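Local coordinates for actin-related protein 8 (Homo sapiens, PDB 4FO0) that binds ATP with low basal ATPase activity, cannot polymerise, and serves in the INO80 chromatin-remodelling complex, where it is required to bring INO80 to sites of DNA damage, at residues A[85-90]-A[94-99]; A[486-491]-A[499-504]; A[30-35]-A[557-562]; A[294-299]-A[332-337]; A[300-303]-A[307-310]. All coordinates share one frame; numbering follows the deposited sequence.

Interaction 1 (A[85-90]-A[94-99]); sequences AIWSKK and GTRRIP
The guanidinium of Arg96 lies flat on the indole of Trp87, the two planes only 5° apart and CZ 4.3 Å from the centroid of the Trp87 five-membered ring, a cation-pi stack. Arg96 CD sits squarely over the six-membered half as a CH-pi contact, 3.8 Å from that centroid. Trp87 holds its ring there with CG anti to the backbone N (chi1 -175°). On the opposite face of the guanidinium lies Lys90 CE, 3.5 Å from Arg96 NE, so the flat group is sandwiched between indole and aliphatic chain.

The polar contacts fix this layering. Arg96 NH1 donates to Trp87 O at 2.6 Å, leaving in its own guanidinium plane but reaching the oxygen from above the carbonyl plane, while the bent chain of Lys90 lets NZ meet Gly94 O at 2.9 Å. This is the return of a surface loop onto the C-terminal end of helix 71-88, within an actin-family fold. A lysine in place of Arg96 would probably leave the Trp87 face without its flat cationic cover and Trp87 O without the NH1 donor. One water joins the backbones, donating to the carbonyls of Trp87 and Lys89 and accepting from Arg97 N.

Apolar packing carries on along the loop. Trp87 CZ3 meets Pro99 CD at 3.9 Å, and Ile86 CG2 lies against Arg97 CD at 3.4 Å; the far end of Arg97 turns inward to a salt bridge with Asp352.

Interaction 2 (A[486-491]-A[499-504]); sequences HSIDCC and KMYSSI
Ile488 packs between two consecutive helices, 480-489 and 494-502, that lie against the central sheet of what corresponds to subdomain 3 of actin. Its CG2 methyl sits over one face of the Tyr501 ring, 3.6 Å from the centroid and 15° off the ring normal, a CH-pi contact in which Tyr501 CZ comes closest. The same methyl touches Met500 CB at 3.7 Å, so one branch of the isoleucine fills the angle between two neighbouring side chains of the second helix. That branch is anti to the backbone N (chi1 -64° for CG1), while CD1 runs out along the backbone of Met500.

The next shell keeps these groups in place. Phe532 meets the ring of Tyr501 with planes at about 35°, and Pro529 and Ile536 also touch it. Cys262 of strand 258-264 touches both Ile488 and Met500, tying the helix pair to the sheet. The second segment continues into strand 503-507, and Ile504 hydrogen-bonds by backbone to Asp540 and Ile542. Where the first helix has ended, Cys491 SG rests against Met500 CG at 4.1 Å.

Interaction 3 (A[30-35]-A[557-562]); sequences GRATDT and GGAVLA
Ala32 takes near-helical backbone torsions, phi -58° and psi -16°, and this sends its methyl group straight at the helix that carries Ala559. With neither residue having a rotatable side chain to adjust, the backbone alone sets the meeting: Ala32 CB stands 4.0 Å from Ala559 CB, and the two CA atoms come within 4.4 Å of each other. Ala559 CB also lies against the carbonyl oxygen of Ala32, 3.5 Å away, so one methyl covers both the side chain and the peptide of its partner. One helical turn further along, Ala562 CB comes to 4.3 Å from Ala32 CB. The Ala32 methyl therefore faces the two methyls that helix 553-563 presents on this side.

The torsions of Ala32 belong to a type I beta turn running from Arg31 to Asp34, at the point where strand 26-31 leaves the sheet. Asp34 N closes it on Arg31 O at 2.9 Å, and the Asp34 carboxylate folds back so that OD2 accepts from Arg31 N at 2.9 Å, the donor lying well above the carboxylate plane. The setting corresponds to the sheet of subdomain 1 of actin, with the strand 17-21 and strand 26-31 hairpin at its heart, against which helix 553-563 packs through its alanines. Ala562 continues the packing onto Ile17 and Ile202 of neighbouring strands, while Ala32 touches Val19. On the far side of the turn from the helix, Arg31 NH1 hydrogen-bonds to Tyr199 OH and Asn15 O.

Interaction 4 (A[294-299]-A[332-337]); sequences AGFPYR and HEFQIR
This is a buried apolar contact in which the loop after helix 280-293 drops Phe296, Pro297 and Tyr298 onto the inward-facing side chains of edge strand 330-336. Phe334 and Ile336, two residues apart on that strand, both point toward the loop and divide it between them.

The rings of Phe296 and Phe334 are nearly parallel, 10° apart, but slid so far past each other that they barely overlap, with centroids 5.7 Å apart. Their nearest atoms are Phe296 CE1 and Phe334 CZ at 3.7 Å. Phe334 uses the crowded position between its backbone N and carbonyl carbon (chi1 67°), which swings the ring off the strand into the loop; Pro297 CD then meets its edge, 4.3 Å from CE1. Ile336 works differently: its CD1 methyl stands over one face of the Tyr298 ring, 3.8 Å from the centroid, as a CH-pi contact leaning toward CD2. The phenol beyond the methyl hydrogen-bonds through OH to Asp308 OD1 and to a bound glycerol, probably from the crystallisation liquor. An alanine at Tyr298 would probably leave the Ile336 methyl without a ring to lie on and Asp308 OD1 without its phenol partner.

Leu311 and Leu315 of helix 306-319 close the cluster from another side, and Tyr346 of the adjoining strand lies nearly parallel to Phe334. The helix before the loop ends in a Schellman motif with Gly295 at C-prime, and the whole corresponds to the helix-and-sheet packing of subdomain 4 in the actin fold.

Interaction 5 (A[300-303]-A[307-310]); sequences ECQL and MDCL
A loop leading into helix 306-319 doubles back on the first turns of that helix, and Asp308 takes hold of it by the peptide NH of Gln302. The helix belongs to what corresponds to subdomain 4 of the actin fold, on one flank of the nucleotide cleft; the side chain of Cys309 is about 10 Å from the bound ATP.

Asp308 points its CB at the loop and places CG beside its own backbone N (chi1 -69°), which carries the carboxylate out to the chain at Cys301 and Gln302. Gln302 N donates to Asp308 OD2 at 2.8 Å with an N-H...O angle of 151°, meeting the oxygen from above the carboxylate plane; with OD1 being taken up by Tyr298, the two oxygens serve different parts of the loop. Asn305 OD1 accepts from Asp308 N at the start of the helix.

Van der Waals contact accompanies the bond. Cys301, whose sulfur is anti to its backbone N, also touches Tyr288 and Leu312, and its SG lies 3.9 Å from Asp308 CB.

Interaction 3 spans nearly the whole chain, joining strand 26-31 near the start to helix 553-563 near the end, and the other four lie inside the loop it closes, in the order 1, 4 with 5 nested inside it, then 2. Interactions 4 and 5 are neighbours, centres about 11 Å apart, sharing the loop between helices 280-293 and 306-319 and in direct contact through Tyr298 and Asp308. The rest do not touch: interaction 3 lies about 45 Å from interaction 1 and about 35 Å from interaction 5, centre to centre. Interactions 2, 3 and the 4-5 pair thus fall in parts of the fold that correspond to different actin subdomains, and interaction 3 brings the two ends of the chain together.

Interaction 1 (A[85-90]-A[94-99])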
# COMPACT_ATOMS: atom_id res chain seq x y z
N ALA A 85 -20.18 -14.30 8.02
CA ALA A 85 -20.46 -13.45 6.88
C ALA A 85 -20.43 -14.23 5.58
O ALA A 85 -21.14 -13.89 4.64
CB ALA A 85 -19.45 -12.31 6.83
N ILE A 86 -19.59 -15.25 5.51
CA ILE A 86 -19.47 -16.04 4.29
C ILE A 86 -20.73 -16.88 4.08
O ILE A 86 -21.36 -16.84 3.02
CB ILE A 86 -18.24 -16.95 4.34
CG1 ILE A 86 -16.95 -16.12 4.21
CG2 ILE A 86 -18.29 -17.99 3.24
CD1 ILE A 86 -15.68 -16.96 4.35
N TRP A 87 -21.07 -17.63 5.12
CA TRP A 87 -22.29 -18.43 5.18
C TRP A 87 -23.54 -17.60 4.91
O TRP A 87 -24.42 -18.01 4.16
CB TRP A 87 -22.41 -19.03 6.58
CG TRP A 87 -23.55 -19.97 6.73
CD1 TRP A 87 -24.67 -19.79 7.49
CD2 TRP A 87 -23.69 -21.26 6.11
NE1 TRP A 87 -25.49 -20.88 7.38
CE2 TRP A 87 -24.92 -21.80 6.54
CE3 TRP A 87 -22.90 -22.00 5.23
CZ2 TRP A 87 -25.37 -23.05 6.12
CZ3 TRP A 87 -23.35 -23.25 4.82
CH2 TRP A 87 -24.57 -23.75 5.26
N SER A 88 -23.61 -16.45 5.56
CA SER A 88 -24.77 -15.58 5.46
C SER A 88 -25.07 -15.15 4.02
O SER A 88 -26.21 -14.86 3.69
CB SER A 88 -24.57 -14.36 6.36
OG SER A 88 -24.65 -13.16 5.61
N LYS A 89 -24.05 -15.11 3.17
CA LYS A 89 -24.21 -14.65 1.80
C LYS A 89 -24.44 -15.82 0.86
O LYS A 89 -23.59 -16.70 0.74
CB LYS A 89 -22.98 -13.86 1.37
CG LYS A 89 -22.98 -13.39 -0.08
CD LYS A 89 -21.81 -12.42 -0.31
CE LYS A 89 -21.83 -11.86 -1.73
NZ LYS A 89 -20.88 -10.74 -1.92
N LYS A 90 -25.59 -15.85 0.20
CA LYS A 90 -25.91 -16.98 -0.65
C LYS A 90 -25.11 -16.89 -1.92
O LYS A 90 -24.53 -15.84 -2.23
CB LYS A 90 -27.41 -16.99 -0.97
CG LYS A 90 -28.31 -16.96 0.24
CD LYS A 90 -28.11 -18.17 1.12
CE LYS A 90 -29.45 -18.67 1.65
NZ LYS A 90 -30.29 -19.14 0.52
N GLY A 94 -28.55 -19.06 -5.51
CA GLY A 94 -29.38 -18.95 -4.32
C GLY A 94 -29.14 -19.95 -3.20
O GLY A 94 -29.84 -19.92 -2.19
N THR A 95 -28.16 -20.83 -3.35
CA THR A 95 -27.90 -21.83 -2.32
C THR A 95 -26.84 -21.36 -1.34
O THR A 95 -26.15 -20.37 -1.59
CB THR A 95 -27.44 -23.16 -2.92
OG1 THR A 95 -26.10 -23.03 -3.42
CG2 THR A 95 -28.36 -23.55 -4.06
N ARG A 96 -26.70 -22.08 -0.23
CA ARG A 96 -25.58 -21.84 0.68
C ARG A 96 -24.25 -22.32 0.11
O ARG A 96 -24.18 -23.31 -0.64
CB ARG A 96 -25.78 -22.56 2.01
CG ARG A 96 -26.93 -22.05 2.82
CD ARG A 96 -26.63 -20.76 3.51
NE ARG A 96 -27.79 -20.33 4.27
CZ ARG A 96 -27.90 -19.16 4.88
NH1 ARG A 96 -26.91 -18.29 4.81
NH2 ARG A 96 -29.00 -18.87 5.54
N ARG A 97 -23.19 -21.61 0.48
CA ARG A 97 -21.83 -22.00 0.13
C ARG A 97 -21.37 -23.10 1.11
O ARG A 97 -21.28 -22.88 2.31
CB ARG A 97 -20.93 -20.78 0.21
CG ARG A 97 -19.51 -21.00 -0.25
CD ARG A 97 -18.61 -20.07 0.52
NE ARG A 97 -17.21 -20.45 0.43
CZ ARG A 97 -16.42 -20.10 -0.58
NH1 ARG A 97 -16.91 -19.37 -1.58
NH2 ARG A 97 -15.16 -20.47 -0.59
N ILE A 98 -21.11 -24.28 0.58
CA ILE A 98 -20.72 -25.41 1.41
C ILE A 98 -19.26 -25.29 1.84
O ILE A 98 -18.35 -25.30 1.02
CB ILE A 98 -20.94 -26.74 0.65
CG1 ILE A 98 -22.41 -26.92 0.29
CG2 ILE A 98 -20.48 -27.94 1.47
CD1 ILE A 98 -22.63 -28.07 -0.67
N PRO A 99 -19.03 -25.17 3.14
CA PRO A 99 -17.65 -25.04 3.62
C PRO A 99 -16.86 -26.33 3.39
O PRO A 99 -17.44 -27.42 3.40
CB PRO A 99 -17.82 -24.78 5.12
CG PRO A 99 -19.12 -25.42 5.46
CD PRO A 99 -20.00 -25.22 4.25
O HOH W 1 -23.91 -18.96 1.78

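Interaction 2 (A[486-491]-A[499-504])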
# COMPACT_ATOMS: atom_id res chain seq x y z
N HIS A 486 -18.86 5.05 8.26
CA HIS A 486 -18.58 6.01 9.30
C HIS A 486 -18.04 7.33 8.75
O HIS A 486 -18.45 8.41 9.18
CB HIS A 486 -17.58 5.43 10.29
CG HIS A 486 -17.18 6.40 11.35
ND1 HIS A 486 -16.18 7.33 11.17
CD2 HIS A 486 -17.65 6.59 12.61
CE1 HIS A 486 -16.04 8.05 12.27
NE2 HIS A 486 -16.92 7.62 13.16
N SER A 487 -17.12 7.24 7.80
CA SER A 487 -16.53 8.41 7.18
C SER A 487 -17.59 9.28 6.48
O SER A 487 -17.65 10.48 6.68
CB SER A 487 -15.46 7.95 6.18
OG SER A 487 -15.04 8.99 5.31
N ILE A 488 -18.42 8.65 5.66
CA ILE A 488 -19.45 9.34 4.92
C ILE A 488 -20.46 9.96 5.87
O ILE A 488 -21.00 11.04 5.62
CB ILE A 488 -20.18 8.37 3.97
CG1 ILE A 488 -19.19 7.85 2.91
CG2 ILE A 488 -21.38 9.04 3.32
CD1 ILE A 488 -19.77 6.89 1.91
N ASP A 489 -20.69 9.27 6.98
CA ASP A 489 -21.62 9.74 7.99
C ASP A 489 -21.13 11.00 8.69
O ASP A 489 -21.90 11.70 9.35
CB ASP A 489 -21.84 8.64 9.01
CG ASP A 489 -22.97 8.96 9.95
OD1 ASP A 489 -23.98 9.55 9.48
OD2 ASP A 489 -22.84 8.64 11.14
N CYS A 490 -19.84 11.27 8.56
CA CYS A 490 -19.24 12.45 9.17
C CYS A 490 -19.29 13.67 8.26
O CYS A 490 -18.86 14.75 8.67
CB CYS A 490 -17.80 12.17 9.54
SG CYS A 490 -17.65 11.06 10.92
N CYS A 491 -19.85 13.53 7.07
CA CYS A 491 -20.24 14.71 6.29
C CYS A 491 -21.34 15.51 6.98
O CYS A 491 -22.31 14.93 7.47
CB CYS A 491 -20.69 14.30 4.90
SG CYS A 491 -19.40 13.58 3.88
N LYS A 499 -23.90 12.27 -2.56
CA LYS A 499 -22.82 12.17 -3.53
C LYS A 499 -21.80 11.09 -3.15
O LYS A 499 -21.35 10.34 -4.00
CB LYS A 499 -22.14 13.52 -3.71
CG LYS A 499 -23.06 14.57 -4.33
CD LYS A 499 -22.29 15.76 -4.91
CE LYS A 499 -21.71 16.66 -3.83
NZ LYS A 499 -20.79 17.68 -4.41
N MET A 500 -21.47 11.02 -1.86
CA MET A 500 -20.50 10.05 -1.36
C MET A 500 -20.97 8.60 -1.43
O MET A 500 -20.23 7.74 -1.91
CB MET A 500 -20.09 10.38 0.08
CG MET A 500 -19.48 11.78 0.25
SD MET A 500 -18.24 12.15 -1.00
CE MET A 500 -17.88 13.87 -0.68
N TYR A 501 -22.18 8.31 -0.95
CA TYR A 501 -22.71 6.95 -1.03
C TYR A 501 -22.77 6.52 -2.48
O TYR A 501 -22.49 5.37 -2.80
CB TYR A 501 -24.12 6.81 -0.44
CG TYR A 501 -24.21 6.97 1.06
CD1 TYR A 501 -23.74 5.99 1.92
CD2 TYR A 501 -24.79 8.10 1.62
CE1 TYR A 501 -23.83 6.14 3.30
CE2 TYR A 501 -24.89 8.26 2.99
CZ TYR A 501 -24.41 7.28 3.83
OH TYR A 501 -24.51 7.45 5.20
N SER A 502 -23.01 7.47 -3.34
CA SER A 502 -23.27 7.16 -4.71
C SER A 502 -21.98 6.88 -5.45
O SER A 502 -21.98 6.32 -6.52
CB SER A 502 -24.04 8.32 -5.32
OG SER A 502 -23.39 8.84 -6.44
N SER A 503 -20.87 7.26 -4.87
CA SER A 503 -19.57 7.09 -5.50
C SER A 503 -18.46 6.76 -4.51
O SER A 503 -17.97 7.63 -3.78
CB SER A 503 -19.20 8.36 -6.26
OG SER A 503 -17.91 8.25 -6.86
N ILE A 504 -18.06 5.49 -4.49
CA ILE A 504 -16.92 5.06 -3.67
C ILE A 504 -15.77 4.56 -4.54
O ILE A 504 -15.86 3.53 -5.22
CB ILE A 504 -17.33 3.99 -2.67
CG1 ILE A 504 -18.45 4.54 -1.77
CG2 ILE A 504 -16.14 3.58 -1.84
CD1 ILE A 504 -19.49 3.50 -1.39

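Interaction 3 (A[30-35]-A[557-562])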
# COMPACT_ATOMS: atom_id res chain seq x y z
N GLY A 30 8.30 9.46 -11.22
CA GLY A 30 8.47 9.67 -12.65
C GLY A 30 8.25 11.11 -13.07
O GLY A 30 7.85 11.94 -12.25
N ARG A 31 8.54 11.42 -14.33
CA ARG A 31 8.20 12.73 -14.89
C ARG A 31 6.70 12.82 -15.09
O ARG A 31 6.04 11.81 -15.40
CB ARG A 31 8.87 12.94 -16.25
CG ARG A 31 10.36 12.89 -16.26
CD ARG A 31 10.87 12.82 -17.67
NE ARG A 31 12.28 12.42 -17.73
CZ ARG A 31 13.30 13.26 -17.81
NH1 ARG A 31 13.09 14.58 -17.86
NH2 ARG A 31 14.54 12.80 -17.86
N ALA A 32 6.15 14.01 -14.94
CA ALA A 32 4.72 14.21 -15.17
C ALA A 32 4.29 13.81 -16.59
O ALA A 32 3.12 13.62 -16.86
CB ALA A 32 4.34 15.65 -14.87
N THR A 33 5.26 13.66 -17.49
CA THR A 33 4.97 13.23 -18.85
C THR A 33 5.00 11.72 -19.03
O THR A 33 4.43 11.19 -19.99
CB THR A 33 5.93 13.88 -19.88
OG1 THR A 33 7.29 13.71 -19.45
CG2 THR A 33 5.62 15.35 -20.00
N ASP A 34 5.68 11.01 -18.13
CA ASP A 34 5.72 9.55 -18.23
C ASP A 34 4.29 9.00 -18.13
O ASP A 34 3.43 9.55 -17.43
CB ASP A 34 6.65 8.95 -17.18
CG ASP A 34 8.12 9.38 -17.37
OD1 ASP A 34 8.51 9.69 -18.52
OD2 ASP A 34 8.89 9.40 -16.38
N THR A 35 4.01 7.95 -18.88
CA THR A 35 2.68 7.36 -18.85
C THR A 35 2.57 6.46 -17.64
O THR A 35 1.61 6.52 -16.87
CB THR A 35 2.40 6.57 -20.13
OG1 THR A 35 3.06 7.22 -21.23
CG2 THR A 35 0.90 6.51 -20.38
N GLY A 557 -2.81 11.17 -10.94
CA GLY A 557 -3.41 12.41 -10.50
C GLY A 557 -2.40 13.49 -10.18
O GLY A 557 -2.66 14.67 -10.38
N GLY A 558 -1.25 13.10 -9.66
CA GLY A 558 -0.20 14.05 -9.34
C GLY A 558 0.32 14.72 -10.60
O GLY A 558 0.49 15.94 -10.65
N ALA A 559 0.58 13.92 -11.63
CA ALA A 559 0.99 14.45 -12.92
C ALA A 559 -0.07 15.40 -13.46
O ALA A 559 0.23 16.52 -13.87
CB ALA A 559 1.23 13.31 -13.89
N VAL A 560 -1.32 14.95 -13.44
CA VAL A 560 -2.44 15.77 -13.85
C VAL A 560 -2.48 17.08 -13.10
O VAL A 560 -2.86 18.10 -13.66
CB VAL A 560 -3.76 15.05 -13.59
CG1 VAL A 560 -4.89 16.06 -13.56
CG2 VAL A 560 -4.00 14.02 -14.66
N LEU A 561 -2.09 17.05 -11.84
CA LEU A 561 -2.09 18.24 -11.00
C LEU A 561 -1.10 19.29 -11.51
O LEU A 561 -1.27 20.49 -11.30
CB LEU A 561 -1.76 17.85 -9.55
CG LEU A 561 -1.38 18.99 -8.61
CD1 LEU A 561 -2.53 19.96 -8.53
CD2 LEU A 561 -1.02 18.47 -7.22
N ALA A 562 -0.06 18.83 -12.19
CA ALA A 562 0.99 19.72 -12.69
C ALA A 562 0.49 20.58 -13.85
O ALA A 562 0.95 21.71 -14.04
CB ALA A 562 2.22 18.91 -13.10

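Interaction 4 (A[294-299]-A[332-337])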
# COMPACT_ATOMS: atom_id res chain seq x y z
N ALA A 294 -3.86 -25.70 6.53
CA ALA A 294 -4.21 -26.62 5.45
C ALA A 294 -3.03 -27.48 5.00
O ALA A 294 -3.12 -28.15 3.96
CB ALA A 294 -4.78 -25.85 4.27
N GLY A 295 -1.92 -27.47 5.75
CA GLY A 295 -0.74 -28.24 5.38
C GLY A 295 0.13 -27.68 4.26
O GLY A 295 0.63 -28.42 3.41
N PHE A 296 0.30 -26.37 4.26
CA PHE A 296 1.18 -25.67 3.32
C PHE A 296 2.51 -26.39 3.14
O PHE A 296 3.29 -26.52 4.09
CB PHE A 296 1.42 -24.26 3.86
CG PHE A 296 2.16 -23.38 2.93
CD1 PHE A 296 1.67 -23.14 1.65
CD2 PHE A 296 3.33 -22.75 3.34
CE1 PHE A 296 2.36 -22.29 0.78
CE2 PHE A 296 4.02 -21.91 2.49
CZ PHE A 296 3.53 -21.67 1.21
N PRO A 297 2.79 -26.83 1.91
CA PRO A 297 3.87 -27.79 1.70
C PRO A 297 5.27 -27.19 1.86
O PRO A 297 6.22 -27.93 2.07
CB PRO A 297 3.65 -28.28 0.26
CG PRO A 297 2.53 -27.42 -0.30
CD PRO A 297 2.29 -26.30 0.63
N TYR A 298 5.40 -25.87 1.76
CA TYR A 298 6.69 -25.24 1.99
C TYR A 298 6.89 -25.02 3.50
O TYR A 298 6.60 -23.96 4.05
CB TYR A 298 6.79 -23.92 1.21
CG TYR A 298 8.07 -23.14 1.43
CD1 TYR A 298 9.26 -23.79 1.76
CD2 TYR A 298 8.08 -21.76 1.33
CE1 TYR A 298 10.42 -23.07 1.97
CE2 TYR A 298 9.24 -21.04 1.54
CZ TYR A 298 10.41 -21.69 1.85
OH TYR A 298 11.56 -20.97 2.05
N ARG A 299 7.48 -25.97 4.17
CA ARG A 299 7.43 -25.98 5.58
C ARG A 299 8.48 -25.16 6.24
O ARG A 299 8.41 -24.92 7.39
CB ARG A 299 7.52 -27.39 6.08
CG ARG A 299 6.26 -28.18 5.94
CD ARG A 299 6.53 -29.46 5.22
NE ARG A 299 5.34 -30.02 4.60
CZ ARG A 299 5.35 -30.85 3.57
NH1 ARG A 299 6.49 -31.20 3.01
NH2 ARG A 299 4.21 -31.30 3.06
N HIS A 332 -4.17 -26.54 -6.87
CA HIS A 332 -3.32 -25.43 -7.30
C HIS A 332 -1.85 -25.83 -7.35
O HIS A 332 -1.43 -26.83 -6.76
CB HIS A 332 -3.46 -24.25 -6.33
CG HIS A 332 -4.85 -23.71 -6.22
ND1 HIS A 332 -5.41 -22.88 -7.16
CD2 HIS A 332 -5.80 -23.88 -5.26
CE1 HIS A 332 -6.64 -22.56 -6.80
NE2 HIS A 332 -6.90 -23.15 -5.64
N GLU A 333 -1.06 -25.04 -8.05
CA GLU A 333 0.37 -25.25 -7.97
C GLU A 333 1.06 -23.91 -7.94
O GLU A 333 0.53 -22.92 -8.45
CB GLU A 333 0.87 -26.07 -9.15
CG GLU A 333 0.79 -25.35 -10.48
CD GLU A 333 1.07 -26.28 -11.66
OE1 GLU A 333 1.21 -25.77 -12.80
OE2 GLU A 333 1.13 -27.52 -11.43
N PHE A 334 2.23 -23.87 -7.32
CA PHE A 334 3.02 -22.65 -7.32
C PHE A 334 4.50 -22.98 -7.39
O PHE A 334 4.91 -24.10 -7.06
CB PHE A 334 2.70 -21.80 -6.08
CG PHE A 334 3.12 -22.43 -4.77
CD1 PHE A 334 2.29 -23.32 -4.11
CD2 PHE A 334 4.33 -22.09 -4.18
CE1 PHE A 334 2.67 -23.88 -2.89
CE2 PHE A 334 4.72 -22.65 -2.96
CZ PHE A 334 3.88 -23.54 -2.30
N GLN A 335 5.28 -22.00 -7.83
CA GLN A 335 6.74 -22.15 -7.92
C GLN A 335 7.49 -21.48 -6.78
O GLN A 335 7.01 -20.53 -6.18
CB GLN A 335 7.24 -21.56 -9.23
CG GLN A 335 6.70 -22.24 -10.47
CD GLN A 335 7.40 -21.75 -11.73
OE1 GLN A 335 8.37 -21.00 -11.67
NE2 GLN A 335 6.90 -22.18 -12.88
N ILE A 336 8.68 -21.98 -6.48
CA ILE A 336 9.62 -21.20 -5.71
C ILE A 336 10.94 -21.15 -6.47
O ILE A 336 11.47 -22.18 -6.85
CB ILE A 336 9.87 -21.76 -4.31
CG1 ILE A 336 8.55 -22.02 -3.57
CG2 ILE A 336 10.74 -20.78 -3.53
CD1 ILE A 336 8.73 -22.44 -2.10
N ARG A 337 11.43 -19.95 -6.72
CA ARG A 337 12.71 -19.76 -7.38
C ARG A 337 13.59 -18.84 -6.54
O ARG A 337 13.92 -17.73 -6.94
CB ARG A 337 12.50 -19.16 -8.77
CG ARG A 337 11.65 -20.03 -9.67
CD ARG A 337 11.59 -19.48 -11.09
NE ARG A 337 11.18 -20.50 -12.05
CZ ARG A 337 12.02 -21.24 -12.76
NH1 ARG A 337 13.33 -21.09 -12.62
NH2 ARG A 337 11.57 -22.15 -13.62

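Interaction 5 (A[300-303]-A[307-310])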
# COMPACT_ATOMS: atom_id res chain seq x y z
N GLU A 300 9.48 -24.73 5.53
CA GLU A 300 10.52 -23.96 6.16
C GLU A 300 10.43 -22.49 5.88
O GLU A 300 11.37 -21.79 6.05
CB GLU A 300 11.87 -24.45 5.73
CG GLU A 300 11.84 -25.08 4.37
CD GLU A 300 11.72 -26.56 4.45
OE1 GLU A 300 10.88 -27.14 3.72
OE2 GLU A 300 12.47 -27.12 5.26
N CYS A 301 9.26 -22.06 5.48
CA CYS A 301 8.90 -20.67 5.39
C CYS A 301 8.99 -19.95 6.71
O CYS A 301 8.70 -20.48 7.72
CB CYS A 301 7.50 -20.61 4.86
SG CYS A 301 6.95 -19.10 4.13
N GLN A 302 9.39 -18.71 6.65
CA GLN A 302 9.46 -17.83 7.82
C GLN A 302 9.07 -16.41 7.45
O GLN A 302 9.51 -15.89 6.42
CB GLN A 302 10.87 -17.77 8.37
CG GLN A 302 11.52 -19.08 8.65
CD GLN A 302 13.00 -18.91 8.88
OE1 GLN A 302 13.45 -18.80 10.02
NE2 GLN A 302 13.78 -18.84 7.79
N LEU A 303 8.29 -15.76 8.32
CA LEU A 303 7.81 -14.41 8.06
C LEU A 303 8.91 -13.34 8.17
O LEU A 303 8.79 -12.24 7.63
CB LEU A 303 6.63 -14.08 8.97
CG LEU A 303 5.37 -14.89 8.65
CD1 LEU A 303 4.32 -14.79 9.76
CD2 LEU A 303 4.79 -14.44 7.32
N MET A 307 12.65 -13.22 1.19
CA MET A 307 12.31 -14.04 0.03
C MET A 307 10.95 -14.73 0.22
O MET A 307 10.12 -14.75 -0.68
CB MET A 307 13.41 -15.07 -0.28
CG MET A 307 14.72 -14.48 -0.81
SD MET A 307 14.49 -13.69 -2.42
CE MET A 307 14.48 -11.97 -1.93
N ASP A 308 10.76 -15.30 1.41
CA ASP A 308 9.51 -15.92 1.81
C ASP A 308 8.37 -14.91 1.76
O ASP A 308 7.27 -15.21 1.26
CB ASP A 308 9.63 -16.47 3.23
CG ASP A 308 10.57 -17.66 3.31
OD1 ASP A 308 10.92 -18.21 2.24
OD2 ASP A 308 10.94 -18.06 4.44
N CYS A 309 8.63 -13.72 2.27
CA CYS A 309 7.63 -12.67 2.27
C CYS A 309 7.20 -12.29 0.88
O CYS A 309 6.01 -12.08 0.63
CB CYS A 309 8.14 -11.47 3.04
SG CYS A 309 8.07 -11.79 4.78
N LEU A 310 8.14 -12.21 -0.05
CA LEU A 310 7.78 -11.95 -1.44
C LEU A 310 6.90 -13.09 -1.96
O LEU A 310 5.95 -12.86 -2.71
CB LEU A 310 9.04 -11.79 -2.32
CG LEU A 310 9.89 -10.56 -2.02
CD1 LEU A 310 11.16 -10.60 -2.82
CD2 LEU A 310 9.12 -9.29 -2.34